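Local structure of beta-hexosaminidase Amuc_2018 (Akkermansia muciniphila, 6JEB) at residues F205-P210 / K266-R271; K222-P227 / D257-E262. The protein hydrolyses terminal non-reducing N-acetylhexosamine residues from N-acetyl-beta-D-hexosaminides, including terminal GlcNAc from N-glycans and chitobiose. One frame throughout, in Å; residues are numbered along the deposited sequence.

Contact 1 (F205-P210 / K266-R271). With ZN (zinc ion), chain B.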
loop_
_atom_site.group_PDB
_atom_site.type_symbol
_atom_site.label_atom_id
_atom_site.label_comp_id
_atom_site.label_asym_id
_atom_site.label_seq_id
_atom_site.Cartn_x
_atom_site.Cartn_y
_atom_site.Cartn_z
ATOM N N PHE A 205 12.591 -24.731 -6.681
ATOM C CA PHE A 205 13.394 -24.383 -5.519
ATOM C C PHE A 205 14.681 -25.199 -5.476
ATOM O O PHE A 205 14.770 -26.289 -6.048
ATOM C CB PHE A 205 12.571 -24.557 -4.234
ATOM C CG PHE A 205 11.430 -23.587 -4.149
ATOM C CD1 PHE A 205 10.273 -23.792 -4.895
ATOM C CD2 PHE A 205 11.543 -22.436 -3.390
ATOM C CE1 PHE A 205 9.236 -22.861 -4.865
ATOM C CE2 PHE A 205 10.513 -21.507 -3.341
ATOM C CZ PHE A 205 9.352 -21.716 -4.075
ATOM N N CYS A 206 15.685 -24.649 -4.781
ATOM C CA CYS A 206 16.988 -25.307 -4.693
ATOM C C CYS A 206 16.873 -26.693 -4.070
ATOM O O CYS A 206 17.567 -27.632 -4.487
ATOM C CB CYS A 206 17.949 -24.457 -3.861
ATOM S SG CYS A 206 18.197 -22.768 -4.456
ATOM N N PHE A 207 16.023 -26.832 -3.054
ATOM C CA PHE A 207 15.860 -28.078 -2.307
ATOM C C PHE A 207 14.382 -28.446 -2.341
ATOM O O PHE A 207 13.633 -28.168 -1.392
ATOM C CB PHE A 207 16.419 -27.948 -0.889
ATOM C CG PHE A 207 17.906 -27.724 -0.855
ATOM C CD1 PHE A 207 18.782 -28.804 -0.901
ATOM C CD2 PHE A 207 18.434 -26.441 -0.816
ATOM C CE1 PHE A 207 20.150 -28.613 -0.896
ATOM C CE2 PHE A 207 19.810 -26.237 -0.801
ATOM C CZ PHE A 207 20.667 -27.329 -0.839
ATOM N N PRO A 208 13.931 -29.077 -3.422
ATOM C CA PRO A 208 12.502 -29.391 -3.554
ATOM C C PRO A 208 12.030 -30.334 -2.457
ATOM O O PRO A 208 12.667 -31.352 -2.156
ATOM C CB PRO A 208 12.406 -30.037 -4.943
ATOM C CG PRO A 208 13.607 -29.534 -5.675
ATOM C CD PRO A 208 14.690 -29.436 -4.630
ATOM N N LYS A 209 10.896 -29.981 -1.859
ATOM C CA LYS A 209 10.284 -30.750 -0.781
ATOM C C LYS A 209 8.848 -31.026 -1.204
ATOM O O LYS A 209 7.949 -30.208 -0.966
ATOM C CB LYS A 209 10.366 -29.992 0.540
ATOM C CG LYS A 209 11.806 -29.736 0.999
ATOM C CD LYS A 209 11.855 -28.687 2.113
ATOM C CE LYS A 209 13.271 -28.262 2.431
ATOM N NZ LYS A 209 13.851 -27.477 1.317
ATOM N N PRO A 210 8.598 -32.162 -1.858
ATOM C CA PRO A 210 7.230 -32.452 -2.326
ATOM C C PRO A 210 6.192 -32.484 -1.217
ATOM O O PRO A 210 5.007 -32.249 -1.496
ATOM C CB PRO A 210 7.372 -33.821 -3.006
ATOM C CG PRO A 210 8.807 -33.895 -3.401
ATOM C CD PRO A 210 9.574 -33.157 -2.334
ATOM N N LYS A 266 23.982 -23.115 -0.081
ATOM C CA LYS A 266 24.143 -24.564 -0.047
ATOM C C LYS A 266 23.750 -25.253 -1.343
ATOM O O LYS A 266 24.187 -26.385 -1.579
ATOM C CB LYS A 266 23.288 -25.161 1.076
ATOM C CG LYS A 266 23.773 -24.817 2.462
ATOM C CD LYS A 266 22.861 -25.385 3.527
ATOM C CE LYS A 266 23.377 -25.021 4.914
ATOM N NZ LYS A 266 22.485 -25.520 5.996
ATOM N N CYS A 267 22.941 -24.605 -2.173
ATOM C CA CYS A 267 22.397 -25.244 -3.366
ATOM C C CYS A 267 23.514 -25.705 -4.300
ATOM O O CYS A 267 24.386 -24.902 -4.661
ATOM C CB CYS A 267 21.494 -24.258 -4.101
ATOM S SG CYS A 267 20.920 -24.861 -5.711
ATOM N N PRO A 268 23.518 -26.973 -4.726
ATOM C CA PRO A 268 24.585 -27.423 -5.631
ATOM C C PRO A 268 24.546 -26.745 -6.987
ATOM O O PRO A 268 25.602 -26.588 -7.616
ATOM C CB PRO A 268 24.352 -28.941 -5.734
ATOM C CG PRO A 268 22.903 -29.113 -5.400
ATOM C CD PRO A 268 22.604 -28.066 -4.360
ATOM N N LEU A 269 23.364 -26.332 -7.458
ATOM C CA LEU A 269 23.291 -25.598 -8.716
ATOM C C LEU A 269 23.786 -24.169 -8.543
ATOM O O LEU A 269 24.565 -23.667 -9.361
ATOM C CB LEU A 269 21.855 -25.585 -9.241
ATOM C CG LEU A 269 21.232 -26.954 -9.515
ATOM C CD1 LEU A 269 19.798 -26.763 -9.995
ATOM C CD2 LEU A 269 22.048 -27.737 -10.532
ATOM N N CYS A 270 23.330 -23.491 -7.484
ATOM C CA CYS A 270 23.738 -22.104 -7.273
ATOM C C CYS A 270 25.227 -21.987 -6.969
ATOM O O CYS A 270 25.860 -21.004 -7.376
ATOM C CB CYS A 270 22.906 -21.457 -6.165
ATOM S SG CYS A 270 21.167 -21.179 -6.610
ATOM N N ARG A 271 25.806 -22.965 -6.266
ATOM C CA ARG A 271 27.239 -22.909 -5.984
ATOM C C ARG A 271 28.054 -22.817 -7.266
ATOM O O ARG A 271 28.949 -21.974 -7.385
ATOM C CB ARG A 271 27.671 -24.128 -5.169
ATOM C CG ARG A 271 27.320 -24.001 -3.716
ATOM C CD ARG A 271 27.632 -25.266 -2.961
ATOM N NE ARG A 271 27.551 -25.017 -1.530
ATOM C CZ ARG A 271 27.832 -25.909 -0.590
ATOM N NH1 ARG A 271 28.226 -27.134 -0.923
ATOM N NH2 ARG A 271 27.721 -25.567 0.685
HETATM ZN ZN ZN B . 19.655 -22.977 -6.280
#

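Contact 2 (K222-P227 / D257-E262). With ZN (zinc ion), chain B; ACM (acetamide), chain C.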
loop_
_atom_site.group_PDB
_atom_site.type_symbol
_atom_site.label_atom_id
_atom_site.label_comp_id
_atom_site.label_asym_id
_atom_site.label_seq_id
_atom_site.Cartn_x
_atom_site.Cartn_y
_atom_site.Cartn_z
ATOM N N LYS A 222 12.876 -20.004 4.695
ATOM C CA LYS A 222 14.159 -19.916 4.008
ATOM C C LYS A 222 14.086 -20.354 2.552
ATOM O O LYS A 222 15.117 -20.355 1.869
ATOM C CB LYS A 222 15.214 -20.767 4.731
ATOM C CG LYS A 222 15.469 -20.372 6.176
ATOM C CD LYS A 222 16.465 -21.322 6.835
ATOM C CE LYS A 222 16.766 -20.905 8.267
ATOM N NZ LYS A 222 17.718 -21.839 8.940
ATOM N N GLU A 223 12.903 -20.721 2.057
ATOM C CA GLU A 223 12.764 -21.300 0.721
ATOM C C GLU A 223 12.842 -20.208 -0.342
ATOM O O GLU A 223 11.913 -19.407 -0.492
ATOM C CB GLU A 223 11.439 -22.051 0.625
ATOM C CG GLU A 223 11.355 -23.259 1.532
ATOM C CD GLU A 223 12.348 -24.338 1.149
ATOM O OE1 GLU A 223 12.742 -24.393 -0.037
ATOM O OE2 GLU A 223 12.734 -25.135 2.028
ATOM N N LEU A 224 13.930 -20.187 -1.107
ATOM C CA LEU A 224 14.087 -19.248 -2.209
ATOM C C LEU A 224 13.975 -19.994 -3.534
ATOM O O LEU A 224 14.502 -21.105 -3.677
ATOM C CB LEU A 224 15.456 -18.552 -2.151
ATOM C CG LEU A 224 15.854 -17.855 -0.845
ATOM C CD1 LEU A 224 17.103 -17.017 -1.051
ATOM C CD2 LEU A 224 14.727 -16.983 -0.306
ATOM N N VAL A 225 13.301 -19.380 -4.512
ATOM C CA VAL A 225 13.341 -19.942 -5.858
ATOM C C VAL A 225 14.797 -20.023 -6.322
ATOM O O VAL A 225 15.645 -19.201 -5.946
ATOM C CB VAL A 225 12.475 -19.161 -6.862
ATOM C CG1 VAL A 225 10.992 -19.355 -6.556
ATOM C CG2 VAL A 225 12.860 -17.670 -6.873
ATOM N N CYS A 226 15.098 -21.043 -7.125
ATOM C CA CYS A 226 16.464 -21.264 -7.580
ATOM C C CYS A 226 16.675 -20.551 -8.910
ATOM O O CYS A 226 16.052 -20.936 -9.909
ATOM C CB CYS A 226 16.740 -22.751 -7.735
ATOM S SG CYS A 226 18.445 -23.060 -8.282
ATOM N N PRO A 227 17.534 -19.529 -8.984
ATOM C CA PRO A 227 17.725 -18.820 -10.261
ATOM C C PRO A 227 18.324 -19.678 -11.360
ATOM O O PRO A 227 18.334 -19.238 -12.516
ATOM C CB PRO A 227 18.672 -17.666 -9.894
ATOM C CG PRO A 227 18.537 -17.507 -8.409
ATOM C CD PRO A 227 18.291 -18.904 -7.887
ATOM N N ASP A 257 11.742 -9.014 0.387
ATOM C CA ASP A 257 11.920 -8.883 1.822
ATOM C C ASP A 257 12.223 -10.229 2.472
ATOM O O ASP A 257 11.782 -11.287 2.010
ATOM C CB ASP A 257 10.666 -8.285 2.460
ATOM C CG ASP A 257 9.407 -9.097 2.172
ATOM O OD1 ASP A 257 9.225 -9.549 1.025
ATOM O OD2 ASP A 257 8.595 -9.281 3.100
ATOM N N GLU A 258 12.995 -10.173 3.558
ATOM C CA GLU A 258 13.191 -11.313 4.458
ATOM C C GLU A 258 13.555 -12.578 3.688
ATOM O O GLU A 258 12.928 -13.634 3.836
ATOM C CB GLU A 258 11.976 -11.524 5.366
ATOM C CG GLU A 258 11.626 -10.279 6.174
ATOM C CD GLU A 258 10.342 -10.421 6.972
ATOM O OE1 GLU A 258 9.366 -11.002 6.452
ATOM O OE2 GLU A 258 10.300 -9.935 8.121
ATOM N N ALA A 259 14.584 -12.455 2.847
ATOM C CA ALA A 259 15.039 -13.525 1.962
ATOM C C ALA A 259 16.450 -13.931 2.373
ATOM O O ALA A 259 17.429 -13.590 1.690
ATOM C CB ALA A 259 14.989 -13.090 0.498
ATOM N N PRO A 260 16.593 -14.677 3.472
ATOM C CA PRO A 260 17.925 -15.150 3.861
ATOM C C PRO A 260 18.454 -16.102 2.800
ATOM O O PRO A 260 17.697 -16.835 2.163
ATOM C CB PRO A 260 17.663 -15.883 5.179
ATOM C CG PRO A 260 16.266 -16.381 5.046
ATOM C CD PRO A 260 15.530 -15.300 4.284
ATOM N N THR A 261 19.769 -16.090 2.607
ATOM C CA THR A 261 20.348 -16.762 1.451
ATOM C C THR A 261 21.009 -18.096 1.780
ATOM O O THR A 261 21.696 -18.655 0.920
ATOM C CB THR A 261 21.328 -15.837 0.736
ATOM O OG1 THR A 261 22.256 -15.315 1.688
ATOM C CG2 THR A 261 20.583 -14.681 0.062
ATOM N N GLU A 262 20.786 -18.627 2.983
ATOM C CA GLU A 262 21.381 -19.897 3.399
ATOM C C GLU A 262 21.206 -20.994 2.350
ATOM O O GLU A 262 22.154 -21.725 2.039
ATOM C CB GLU A 262 20.758 -20.327 4.727
ATOM C CG GLU A 262 21.142 -21.720 5.171
ATOM C CD GLU A 262 20.361 -22.174 6.387
ATOM O OE1 GLU A 262 19.852 -21.306 7.127
ATOM O OE2 GLU A 262 20.249 -23.400 6.598
HETATM ZN ZN ZN B . 19.655 -22.977 -6.280
HETATM C C1 ACM C . 7.953 -6.758 5.263
HETATM O O ACM C . 7.539 -6.248 6.254
HETATM N N ACM C . 8.215 -8.162 5.281
HETATM C C2 ACM C . 8.229 -5.998 3.978
HETATM O O HOH W 1 17.702 -19.497 2.193
#

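Contact 1 (F205-P210 / K266-R271)
A four-cysteine zinc site joins Cys206 to Cys267 and Cys270. The last two form a CxxC pair at the start of helix 268-277. Cys206 comes from the loop between helices 195-200 and 230-246. Four cysteine sulfurs surround the metal in a roughly tetrahedral shell, consistent with a structural rather than a catalytic zinc. Cys206 SG and Cys267 SG each lie 2.3 Å from the zinc ion, and Cys270 SG lies 2.4 Å from it. Cys226 supplies the fourth sulfur. No hydrogen bond crosses between the two segments; they are joined through the metal and by packing. The Cys206 side chain also packs alongside that of Cys267, with Cys206 CB 3.5 Å from Cys267 SG. Trp264 of helix 262-266 touches both Cys206 and Cys270.

Phe207 extends the contact past the metal. Its CG is anti to the carbonyl carbon (chi1 -65°), which carries the ring toward the turn before the helix. The ring presents its edge to Lys266 O, which lies near the ring plane, 3.7 Å from Phe207 CZ. Cys267 CA meets the same ring obliquely, and Pro268 CD lies beside Phe207 CZ. Lys266 CB touches the ring as well, while the lysine's NZ forms a salt bridge with Glu262. Replacing Phe207 by an alanine is likely to open a gap beside Lys266, Cys267 and Pro268 and to leave the zinc carrying more of the contact. The Phe207 carbonyl is held in its own segment: Lys209 NZ donates to Phe207 O in the carbonyl plane, at 2.8 Å.

Cys267 is the N-cap of helix 268-277. Its SG is anti to the backbone N (chi1 173°) and thereby reaches both zinc and helix end: Cys270 N donates to Cys267 SG at 3.3 Å, nearly straight at 167°.

Contact 2 (K222-P227 / D257-E262)
Lys222 and Pro260 bring the two loop segments closest, with Lys222 CA 6.1 Å from Pro260 CA. No direct backbone bond links them. Instead, one water donates to Lys222 O and to Pro260 O, at 2.7 Å from each, and ties the two carbonyls together.

The Lys222 chain is extended beyond CG. It passes Pro260, where the two CG atoms touch, and reaches the carboxylate of Glu262. Lys222 NZ donates to Glu262 OE1 at 2.9 Å in a salt bridge. The ammonium group meets that oxygen on its syn side, 16° out of the carboxylate plane. A chi1 of 172° sends the Glu262 chain away from its own N, and the extended chain carries the carboxylate to the lysine. With its other oxygen taken by Lys266, the carboxylate is probably held against turning.

Leu224 is the buried part of the contact. Its CD1 packs close against Pro260 O, at 3.3 Å, and also nears Thr261. The other branch, CD2, lies 4.0 Å from Ala259 CB. Trp264 also touches Leu224. Further along the same segment, Cys226 SG binds the zinc ion.

At the other end of 257-262, the acetamide N lies only 2.5 Å from Asp257 OD2, placed as a hydrogen-bond donor, though the exact length is doubtful. Glu258 OE1 is hydrogen-bonded to His193 NE2 of the charge relay. Asp257 binds substrate and Glu258 is an active-site residue. This neighbouring Asp-Glu pair, on the loop after barrel strand 251-253, is the signature of the glycosyl hydrolase family 20 active site.

Overall arrangement
The two contacts share one zinc ion: contact 1 supplies three of its sulfurs and contact 2 the fourth. Their centres are 10 Å apart, and contact 2 is nested within the chain loop that contact 1 closes. They also touch directly. Lys209 NZ forms a salt bridge with Glu223 OE2 at 2.7 Å. The Phe205 ring packs on the backbone of 224-225, with Phe205 CD2 3.3 Å from Leu224 O. Contact 1 is far from the catalytic pocket, since the zinc lies 23.1 Å from acetamide C1. Contact 2 spans the interval: segment 222-227 reaches the metal, while segment 257-262 begins at the ligand.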